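Local coordinates for Iron(3+)-hydroxamate-binding protein FhuD (Bacillus subtilis subsp. subtilis, PDB 3G9Q), which binds iron(3+)-hydroxamate complexes such as ferrichrome and hands them to the membrane-bound permease of the FhuCBGD ABC transporter for iron import, at residues Glu106-Phe111 and Glu122-Lys127; Gly26-Leu31 and Leu74-Thr79; Asp209-Gly214 and Leu234-Asn239. All coordinates share one frame; numbering follows the deposited sequence.

In the fold
Along the chain the three contacts come in series: contact 2, then contact 1, then contact 3. Contacts 1 and 2 are neighbours, with centres about 13 Å apart. They share a hydrophobic cluster, in which Leu-108 meets Tyr-27 and Leu-31, and Trp-124 packs on the methyl CG2 of Thr-30. Contact 2 sets helix 25-31 against strand 74-78 of the parallel sheet, and contact 1 adds helix 106-115 and the start of the long helix 118-143. Contact 3 lies about 34 Å from contact 1, centre to centre, in the lobe with the mixed sheet. In this solute-binding family a long helix, here consistent with 118-143, joins two lobes, and ligand binds in the cleft between them.

Contact 1 of 3, residues Glu106-Phe111 and Glu122-Lys127; sequences EQLKEF and EKWLAK
Leu-108 of helix 106-115 reaches toward Trp-124 and Leu-125 of helix 118-143. The two short helical segments run nearly antiparallel, with an angle of 157° between their directions. Their axes are 10.9 Å apart at closest approach, so side chains bridge the gap.

The main bridge is one methyl group. CD2 of Leu-108 lies 3.8 Å from CE3 of Trp-124, on the benzo part of the indole. The leucine comes to the ring at a slant. The same CD2 lies 4.0 Å from CD2 of Leu-125, and these two leucine side chains pass alongside each other in opposite directions. The CG of Leu-108 is anti to its backbone N (chi1 168°), which carries the branch across to the second helix. CD2 of Leu-125 also sits at the edge of the Trp-124 ring, in its plane.

Lys-109 adds the aliphatic part of its chain. It crosses Leu-125 at about a right angle, and its CD comes 3.8 Å from CD1 of Leu-125. The two methyls of Leu-125 thus serve different partners.

The indole has further partners. Its NE1 is hydrogen-bonded to Glu-259 of helix 255-270, and its ring stacks with Trp-128. Leu-108 also touches Tyr-27 and Leu-31 of helix 25-31.

The contact joins consecutive helices of one lobe by apolar packing alone. Leu-108 and Trp-124 are buried, while Lys-109 marks the exposed margin. The bond to Glu-259 satisfies the indole N-H and probably helps fix the rotation of the ring that Leu-108 meets.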
loop_
_atom_site.group_PDB
_atom_site.type_symbol
_atom_site.label_atom_id
_atom_site.label_comp_id
_atom_site.label_asym_id
_atom_site.label_seq_id
_atom_site.Cartn_x
_atom_site.Cartn_y
_atom_site.Cartn_z
ATOM N N GLU A 106 12.341 -5.754 -2.572
ATOM C CA GLU A 106 12.966 -6.869 -3.282
ATOM C C GLU A 106 12.162 -7.116 -4.555
ATOM O O GLU A 106 12.729 -7.376 -5.619
ATOM C CB GLU A 106 12.973 -8.135 -2.412
ATOM C CG GLU A 106 13.538 -7.948 -0.988
ATOM C CD GLU A 106 15.019 -7.533 -0.921
ATOM O OE1 GLU A 106 15.461 -7.133 0.186
ATOM O OE2 GLU A 106 15.733 -7.615 -1.952
ATOM N N GLN A 107 10.837 -7.016 -4.430
ATOM C CA GLN A 107 9.903 -7.200 -5.545
ATOM C C GLN A 107 10.199 -6.210 -6.667
ATOM O O GLN A 107 9.899 -6.479 -7.831
ATOM C CB GLN A 107 8.464 -7.002 -5.056
ATOM C CG GLN A 107 7.374 -7.311 -6.077
ATOM C CD GLN A 107 7.436 -8.730 -6.593
ATOM O OE1 GLN A 107 8.296 -9.068 -7.395
ATOM N NE2 GLN A 107 6.523 -9.569 -6.131
ATOM N N LEU A 108 10.776 -5.063 -6.305
ATOM C CA LEU A 108 11.138 -4.019 -7.273
ATOM C C LEU A 108 12.451 -4.364 -7.973
ATOM O O LEU A 108 12.676 -4.019 -9.136
ATOM C CB LEU A 108 11.296 -2.663 -6.570
ATOM C CG LEU A 108 11.952 -1.543 -7.394
ATOM C CD1 LEU A 108 11.074 -1.186 -8.565
ATOM C CD2 LEU A 108 12.191 -0.333 -6.523
ATOM N N LYS A 109 13.326 -5.044 -7.243
ATOM C CA LYS A 109 14.608 -5.425 -7.790
ATOM C C LYS A 109 14.434 -6.688 -8.619
ATOM O O LYS A 109 15.264 -6.996 -9.458
ATOM C CB LYS A 109 15.625 -5.618 -6.654
ATOM C CG LYS A 109 15.754 -4.396 -5.746
ATOM C CD LYS A 109 17.204 -4.022 -5.438
ATOM C CE LYS A 109 17.885 -5.014 -4.508
ATOM N NZ LYS A 109 19.332 -4.671 -4.311
ATOM N N GLU A 110 13.352 -7.421 -8.386
ATOM C CA GLU A 110 13.094 -8.631 -9.163
ATOM C C GLU A 110 12.646 -8.188 -10.548
ATOM O O GLU A 110 13.125 -8.699 -11.556
ATOM C CB GLU A 110 11.984 -9.467 -8.519
ATOM C CG GLU A 110 11.699 -10.798 -9.211
ATOM C CD GLU A 110 10.408 -11.464 -8.717
ATOM O OE1 GLU A 110 9.309 -10.961 -9.049
ATOM O OE2 GLU A 110 10.493 -12.489 -8.000
ATOM N N PHE A 111 11.727 -7.225 -10.581
ATOM C CA PHE A 111 11.193 -6.692 -11.831
ATOM C C PHE A 111 12.243 -5.897 -12.590
ATOM O O PHE A 111 12.269 -5.924 -13.814
ATOM C CB PHE A 111 9.986 -5.788 -11.554
ATOM C CG PHE A 111 8.733 -6.529 -11.154
ATOM C CD1 PHE A 111 7.832 -5.951 -10.271
ATOM C CD2 PHE A 111 8.435 -7.784 -11.681
ATOM C CE1 PHE A 111 6.663 -6.610 -9.920
ATOM C CE2 PHE A 111 7.262 -8.446 -11.332
ATOM C CZ PHE A 111 6.381 -7.858 -10.454
ATOM N N GLU A 122 17.466 1.175 -8.545
ATOM C CA GLU A 122 18.438 1.592 -7.545
ATOM C C GLU A 122 18.355 3.103 -7.370
ATOM O O GLU A 122 18.635 3.630 -6.296
ATOM C CB GLU A 122 19.847 1.180 -7.981
ATOM C CG GLU A 122 20.325 1.868 -9.250
ATOM C CD GLU A 122 21.636 1.289 -9.796
ATOM O OE1 GLU A 122 21.648 0.113 -10.233
ATOM O OE2 GLU A 122 22.658 2.015 -9.790
ATOM N N LYS A 123 17.949 3.793 -8.429
ATOM C CA LYS A 123 17.815 5.246 -8.398
ATOM C C LYS A 123 16.673 5.642 -7.453
ATOM O O LYS A 123 16.856 6.483 -6.571
ATOM C CB LYS A 123 17.542 5.767 -9.815
ATOM C CG LYS A 123 17.922 7.225 -10.066
ATOM C CD LYS A 123 17.093 8.177 -9.219
ATOM C CE LYS A 123 17.372 9.637 -9.556
ATOM N NZ LYS A 123 16.540 10.572 -8.730
ATOM N N TRP A 124 15.502 5.028 -7.641
ATOM C CA TRP A 124 14.328 5.296 -6.809
ATOM C C TRP A 124 14.556 4.881 -5.341
ATOM O O TRP A 124 14.077 5.545 -4.419
ATOM C CB TRP A 124 13.102 4.554 -7.358
ATOM C CG TRP A 124 11.846 4.808 -6.556
ATOM C CD1 TRP A 124 10.912 5.794 -6.764
ATOM C CD2 TRP A 124 11.425 4.099 -5.379
ATOM N NE1 TRP A 124 9.940 5.736 -5.786
ATOM C CE2 TRP A 124 10.231 4.711 -4.926
ATOM C CE3 TRP A 124 11.942 3.008 -4.663
ATOM C CZ2 TRP A 124 9.546 4.268 -3.787
ATOM C CZ3 TRP A 124 11.256 2.567 -3.522
ATOM C CH2 TRP A 124 10.069 3.200 -3.101
ATOM N N LEU A 125 15.267 3.772 -5.127
ATOM C CA LEU A 125 15.562 3.307 -3.777
ATOM C C LEU A 125 16.364 4.364 -3.035
ATOM O O LEU A 125 16.160 4.595 -1.836
ATOM C CB LEU A 125 16.356 2.007 -3.813
ATOM C CG LEU A 125 15.535 0.805 -4.286
ATOM C CD1 LEU A 125 16.441 -0.438 -4.403
ATOM C CD2 LEU A 125 14.388 0.562 -3.301
ATOM N N ALA A 126 17.270 5.002 -3.766
ATOM C CA ALA A 126 18.111 6.057 -3.234
ATOM C C ALA A 126 17.231 7.243 -2.845
ATOM O O ALA A 126 17.429 7.856 -1.794
ATOM C CB ALA A 126 19.145 6.485 -4.289
ATOM N N LYS A 127 16.269 7.561 -3.707
ATOM C CA LYS A 127 15.330 8.654 -3.472
ATOM C C LYS A 127 14.437 8.300 -2.286
ATOM O O LYS A 127 14.151 9.144 -1.437
ATOM C CB LYS A 127 14.455 8.859 -4.711
ATOM C CG LYS A 127 13.417 9.967 -4.608
ATOM C CD LYS A 127 12.416 9.867 -5.757
ATOM C CE LYS A 127 13.128 9.860 -7.105
ATOM N NZ LYS A 127 12.258 9.439 -8.235
#

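Contact 2 of 3, residues Gly26-Leu31 and Leu74-Thr79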
loop_
_atom_site.group_PDB
_atom_site.type_symbol
_atom_site.label_atom_id
_atom_site.label_comp_id
_atom_site.label_asym_id
_atom_site.label_seq_id
_atom_site.Cartn_x
_atom_site.Cartn_y
_atom_site.Cartn_z
ATOM N N GLY A 26 2.359 0.215 -10.324
ATOM C CA GLY A 26 3.300 1.240 -9.897
ATOM C C GLY A 26 4.775 0.851 -9.984
ATOM O O GLY A 26 5.641 1.725 -10.065
ATOM N N TYR A 27 5.067 -0.452 -9.955
ATOM C CA TYR A 27 6.449 -0.946 -10.045
ATOM C C TYR A 27 7.043 -0.717 -11.430
ATOM O O TYR A 27 8.167 -0.238 -11.570
ATOM C CB TYR A 27 6.537 -2.456 -9.735
ATOM C CG TYR A 27 6.393 -2.812 -8.277
ATOM C CD1 TYR A 27 5.140 -2.973 -7.711
ATOM C CD2 TYR A 27 7.504 -2.942 -7.455
ATOM C CE1 TYR A 27 4.990 -3.248 -6.372
ATOM C CE2 TYR A 27 7.366 -3.214 -6.106
ATOM C CZ TYR A 27 6.107 -3.367 -5.569
ATOM O OH TYR A 27 5.938 -3.636 -4.222
ATOM N N PHE A 28 6.274 -1.079 -12.451
ATOM C CA PHE A 28 6.703 -0.946 -13.830
ATOM C C PHE A 28 6.713 0.534 -14.200
ATOM O O PHE A 28 7.546 0.976 -14.990
ATOM C CB PHE A 28 5.766 -1.763 -14.734
ATOM C CG PHE A 28 6.010 -3.260 -14.672
ATOM C CD1 PHE A 28 6.755 -3.898 -15.649
ATOM C CD2 PHE A 28 5.542 -4.019 -13.605
ATOM C CE1 PHE A 28 7.035 -5.264 -15.560
ATOM C CE2 PHE A 28 5.822 -5.383 -13.514
ATOM C CZ PHE A 28 6.567 -6.000 -14.489
ATOM N N LYS A 29 5.800 1.304 -13.616
ATOM C CA LYS A 29 5.751 2.735 -13.886
ATOM C C LYS A 29 7.065 3.334 -13.387
ATOM O O LYS A 29 7.728 4.080 -14.106
ATOM C CB LYS A 29 4.551 3.387 -13.177
ATOM C CG LYS A 29 4.333 4.853 -13.524
ATOM C CD LYS A 29 4.149 5.046 -15.002
ATOM C CE LYS A 29 4.495 6.471 -15.375
ATOM N NZ LYS A 29 4.676 6.616 -16.847
ATOM N N THR A 30 7.457 2.999 -12.163
ATOM C CA THR A 30 8.713 3.525 -11.635
ATOM C C THR A 30 9.885 3.151 -12.556
ATOM O O THR A 30 10.698 4.004 -12.911
ATOM C CB THR A 30 9.012 3.009 -10.206
ATOM O OG1 THR A 30 7.934 3.370 -9.338
ATOM C CG2 THR A 30 10.292 3.637 -9.666
ATOM N N LEU A 31 9.960 1.884 -12.953
ATOM C CA LEU A 31 11.035 1.429 -13.827
ATOM C C LEU A 31 10.975 2.072 -15.220
ATOM O O LEU A 31 11.982 2.129 -15.935
ATOM C CB LEU A 31 11.002 -0.105 -13.944
ATOM C CG LEU A 31 11.688 -1.013 -12.906
ATOM C CD1 LEU A 31 12.131 -0.255 -11.699
ATOM C CD2 LEU A 31 10.725 -2.132 -12.542
ATOM N N LEU A 74 4.713 -8.907 -23.174
ATOM C CA LEU A 74 4.897 -9.427 -21.824
ATOM C C LEU A 74 3.625 -9.245 -20.969
ATOM O O LEU A 74 3.014 -8.167 -20.960
ATOM C CB LEU A 74 6.086 -8.747 -21.129
ATOM C CG LEU A 74 6.325 -9.168 -19.677
ATOM C CD1 LEU A 74 6.993 -10.531 -19.637
ATOM C CD2 LEU A 74 7.198 -8.133 -18.996
ATOM N N ILE A 75 3.237 -10.310 -20.260
ATOM C CA ILE A 75 2.060 -10.307 -19.390
ATOM C C ILE A 75 2.427 -10.628 -17.956
ATOM O O ILE A 75 3.194 -11.551 -17.699
ATOM C CB ILE A 75 1.027 -11.367 -19.806
ATOM C CG1 ILE A 75 0.478 -11.040 -21.176
ATOM C CG2 ILE A 75 -0.127 -11.381 -18.818
ATOM C CD1 ILE A 75 -0.298 -9.708 -21.349
ATOM N N ILE A 76 1.892 -9.875 -17.012
ATOM C CA ILE A 76 2.186 -10.213 -15.639
ATOM C C ILE A 76 0.894 -10.415 -14.853
ATOM O O ILE A 76 -0.001 -9.575 -14.886
ATOM C CB ILE A 76 3.114 -9.164 -14.964
ATOM C CG1 ILE A 76 3.216 -9.484 -13.484
ATOM C CG2 ILE A 76 2.616 -7.749 -15.186
ATOM C CD1 ILE A 76 2.059 -9.059 -12.532
ATOM N N VAL A 77 0.785 -11.557 -14.177
ATOM C CA VAL A 77 -0.404 -11.868 -13.379
ATOM C C VAL A 77 -0.043 -12.603 -12.103
ATOM O O VAL A 77 1.027 -13.194 -12.003
ATOM C CB VAL A 77 -1.372 -12.791 -14.126
ATOM C CG1 VAL A 77 -1.977 -12.075 -15.316
ATOM C CG2 VAL A 77 -0.630 -14.048 -14.575
ATOM N N TRP A 78 -0.944 -12.586 -11.133
ATOM C CA TRP A 78 -0.678 -13.310 -9.906
ATOM C C TRP A 78 -0.968 -14.798 -10.121
ATOM O O TRP A 78 -1.540 -15.188 -11.145
ATOM C CB TRP A 78 -1.536 -12.777 -8.756
ATOM C CG TRP A 78 -0.939 -11.596 -8.049
ATOM C CD1 TRP A 78 0.342 -11.477 -7.576
ATOM C CD2 TRP A 78 -1.607 -10.376 -7.706
ATOM N NE1 TRP A 78 0.508 -10.260 -6.960
ATOM C CE2 TRP A 78 -0.670 -9.564 -7.023
ATOM C CE3 TRP A 78 -2.905 -9.891 -7.905
ATOM C CZ2 TRP A 78 -0.994 -8.288 -6.541
ATOM C CZ3 TRP A 78 -3.228 -8.620 -7.424
ATOM C CH2 TRP A 78 -2.274 -7.836 -6.749
ATOM N N THR A 79 -0.549 -15.635 -9.171
ATOM C CA THR A 79 -0.803 -17.071 -9.257
ATOM C C THR A 79 -2.137 -17.389 -8.596
ATOM O O THR A 79 -2.763 -18.393 -8.918
ATOM C CB THR A 79 0.294 -17.921 -8.552
ATOM O OG1 THR A 79 0.714 -17.271 -7.345
ATOM C CG2 THR A 79 1.481 -18.150 -9.475
#
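Phe-28 carries this contact from the helix side, and Leu-74 and Ile-76 receive it on strand 74-78. The interaction across the two segments is purely apolar. CE2 of Phe-28 lies 4.3 Å from CG2 of Ile-76. CE1 on the other side of the same ring lies 4.5 Å from CD2 of Leu-74. Both branches approach the ring obliquely. Leu-74 and Ile-76 are two residues apart on the strand, so both point to the face of the sheet on which helix 25-31 lies. The intervening Ile-75 points to the other face. The backbones stay well apart, with 10.5 Å between CA of Phe-28 and CA of Ile-76, and the side chains of these two residues together bridge the gap.

Neighbouring side chains extend the cluster: the ring of Phe-28 meets that of Phe-111, and Ile-76 packs on Val-95 and Val-97 of strand 94-97.

The hydrogen bonds lie within the helix and within the sheet. In the helix, OG1 of Thr-30 donates to O of Gly-26 at 2.9 Å. The C=O...donor angle is 159°, and the hydroxyl is tilted 18° from the carbonyl plane. That carbonyl oxygen also accepts the backbone N of Thr-30 at 3.1 Å, so two donors grip it. The chi1 of -58° turns the threonine hydroxyl back toward the preceding helical turn. In the sheet, Leu-74 and Ile-76 are bonded through their backbones to Val-18, in the parallel strand 17-19.

This is helix-on-sheet packing in the lobe with the parallel sheet. The hydrogen bonds described run along the helix and between strands of the sheet, and the interface is left to buried hydrocarbon. Its cohesion therefore rests on dispersion and the hydrophobic effect.

Contact 3 of 3, residues Asp209-Gly214 and Leu234-Asn239; sequences DYIFAG and LNAVKN
A short helix, 235-238, packs here on strand 210-215 of the mixed sheet. That helix lies on the connection from this strand to its parallel neighbour, strand 242-244, and so belongs to a beta-alpha-beta crossover. Ala-236 is the point of contact. Its CB lies 3.5 Å from CG1 of Ile-211 and 3.5 Å from the backbone O of Asp-209. One methyl thus meets both a side chain and the main chain of the strand. With chi1 at -49°, CG1 of Ile-211 is anti to the carbonyl carbon, which brings this branch to the alanine. The backbones come close at this point, with 5.1 Å between CA of Asp-209 and CA of Ala-236.

The carboxylate of Asp-209 is directed elsewhere: its OD2 is hydrogen-bonded to Thr-147. Ile-211 pairs through its backbone with His-241 and Tyr-243, and its side chain touches Val-242 and Trp-231. Ala-236 also rests on Val-242.

The helix is held to the strand by van der Waals contact. The small side chain of Ala-236 is consistent with the close approach of the two backbones, and OD2 of Asp-209 has its partner, Thr-147, away from this apolar spot.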
loop_
_atom_site.group_PDB
_atom_site.type_symbol
_atom_site.label_atom_id
_atom_site.label_comp_id
_atom_site.label_asym_id
_atom_site.label_seq_id
_atom_site.Cartn_x
_atom_site.Cartn_y
_atom_site.Cartn_z
ATOM N N ASP A 209 -1.927 7.701 20.933
ATOM C CA ASP A 209 -1.910 9.169 20.946
ATOM C C ASP A 209 -2.364 9.724 19.603
ATOM O O ASP A 209 -3.074 10.729 19.544
ATOM C CB ASP A 209 -0.488 9.645 21.264
ATOM C CG ASP A 209 -0.016 9.194 22.646
ATOM O OD1 ASP A 209 -0.474 9.783 23.645
ATOM O OD2 ASP A 209 0.791 8.247 22.743
ATOM N N TYR A 210 -1.930 9.070 18.527
ATOM C CA TYR A 210 -2.320 9.462 17.174
ATOM C C TYR A 210 -2.950 8.264 16.481
ATOM O O TYR A 210 -2.506 7.132 16.660
ATOM C CB TYR A 210 -1.121 9.951 16.358
ATOM C CG TYR A 210 -0.478 11.194 16.913
ATOM C CD1 TYR A 210 0.410 11.117 17.993
ATOM C CD2 TYR A 210 -0.766 12.452 16.374
ATOM C CE1 TYR A 210 0.999 12.255 18.526
ATOM C CE2 TYR A 210 -0.181 13.602 16.898
ATOM C CZ TYR A 210 0.702 13.497 17.976
ATOM O OH TYR A 210 1.292 14.631 18.510
ATOM N N ILE A 211 -3.984 8.520 15.688
ATOM C CA ILE A 211 -4.669 7.445 14.996
ATOM C C ILE A 211 -4.985 7.716 13.539
ATOM O O ILE A 211 -5.411 8.804 13.172
ATOM C CB ILE A 211 -5.992 7.107 15.683
ATOM C CG1 ILE A 211 -5.775 6.943 17.191
ATOM C CG2 ILE A 211 -6.560 5.831 15.067
ATOM C CD1 ILE A 211 -4.821 5.915 17.714
ATOM N N PHE A 212 -4.763 6.714 12.705
ATOM C CA PHE A 212 -5.075 6.821 11.289
ATOM C C PHE A 212 -6.247 5.873 11.083
ATOM O O PHE A 212 -6.047 4.680 10.895
ATOM C CB PHE A 212 -3.888 6.356 10.440
ATOM C CG PHE A 212 -2.824 7.388 10.264
ATOM C CD1 PHE A 212 -1.690 7.381 11.054
ATOM C CD2 PHE A 212 -2.975 8.393 9.321
ATOM C CE1 PHE A 212 -0.724 8.366 10.907
ATOM C CE2 PHE A 212 -2.015 9.373 9.173
ATOM C CZ PHE A 212 -0.888 9.362 9.966
ATOM N N ALA A 213 -7.467 6.380 11.129
ATOM C CA ALA A 213 -8.601 5.487 10.963
ATOM C C ALA A 213 -9.397 5.740 9.703
ATOM O O ALA A 213 -9.380 6.840 9.141
ATOM C CB ALA A 213 -9.514 5.564 12.170
ATOM N N GLY A 214 -10.103 4.706 9.263
ATOM C CA GLY A 214 -10.917 4.833 8.076
ATOM C C GLY A 214 -11.646 3.544 7.790
ATOM O O GLY A 214 -11.419 2.536 8.465
ATOM N N LEU A 234 -12.256 8.948 22.832
ATOM C CA LEU A 234 -10.849 8.568 22.835
ATOM C C LEU A 234 -10.012 9.831 22.862
ATOM O O LEU A 234 -10.340 10.821 22.201
ATOM C CB LEU A 234 -10.481 7.757 21.587
ATOM C CG LEU A 234 -11.030 6.338 21.466
ATOM C CD1 LEU A 234 -10.605 5.732 20.141
ATOM C CD2 LEU A 234 -10.530 5.507 22.620
ATOM N N ASN A 235 -8.929 9.785 23.629
ATOM C CA ASN A 235 -8.030 10.918 23.767
ATOM C C ASN A 235 -7.501 11.415 22.416
ATOM O O ASN A 235 -7.443 12.619 22.172
ATOM C CB ASN A 235 -6.880 10.549 24.723
ATOM C CG ASN A 235 -6.478 9.071 24.627
ATOM O OD1 ASN A 235 -7.313 8.168 24.814
ATOM N ND2 ASN A 235 -5.193 8.818 24.341
ATOM N N ALA A 236 -7.146 10.490 21.529
ATOM C CA ALA A 236 -6.628 10.855 20.211
ATOM C C ALA A 236 -7.582 11.769 19.453
ATOM O O ALA A 236 -7.168 12.769 18.874
ATOM C CB ALA A 236 -6.363 9.595 19.394
ATOM N N VAL A 237 -8.861 11.405 19.447
ATOM C CA VAL A 237 -9.881 12.181 18.762
ATOM C C VAL A 237 -10.103 13.510 19.463
ATOM O O VAL A 237 -10.266 14.547 18.813
ATOM C CB VAL A 237 -11.215 11.440 18.731
ATOM C CG1 VAL A 237 -12.209 12.220 17.889
ATOM C CG2 VAL A 237 -11.016 10.039 18.178
ATOM N N LYS A 238 -10.111 13.479 20.791
ATOM C CA LYS A 238 -10.324 14.698 21.567
ATOM C C LYS A 238 -9.243 15.731 21.227
ATOM O O LYS A 238 -9.531 16.917 21.047
ATOM C CB LYS A 238 -10.295 14.380 23.072
ATOM C CG LYS A 238 -11.537 14.804 23.857
ATOM C CD LYS A 238 -12.755 13.928 23.538
ATOM C CE LYS A 238 -13.813 14.643 22.664
ATOM N NZ LYS A 238 -13.374 14.994 21.270
ATOM N N ASN A 239 -8.001 15.261 21.129
ATOM C CA ASN A 239 -6.860 16.118 20.822
ATOM C C ASN A 239 -6.724 16.348 19.318
ATOM O O ASN A 239 -5.715 16.881 18.854
ATOM C CB ASN A 239 -5.570 15.496 21.376
ATOM C CG ASN A 239 -5.631 15.265 22.889
ATOM O OD1 ASN A 239 -5.999 16.169 23.640
ATOM N ND2 ASN A 239 -5.259 14.063 23.340
#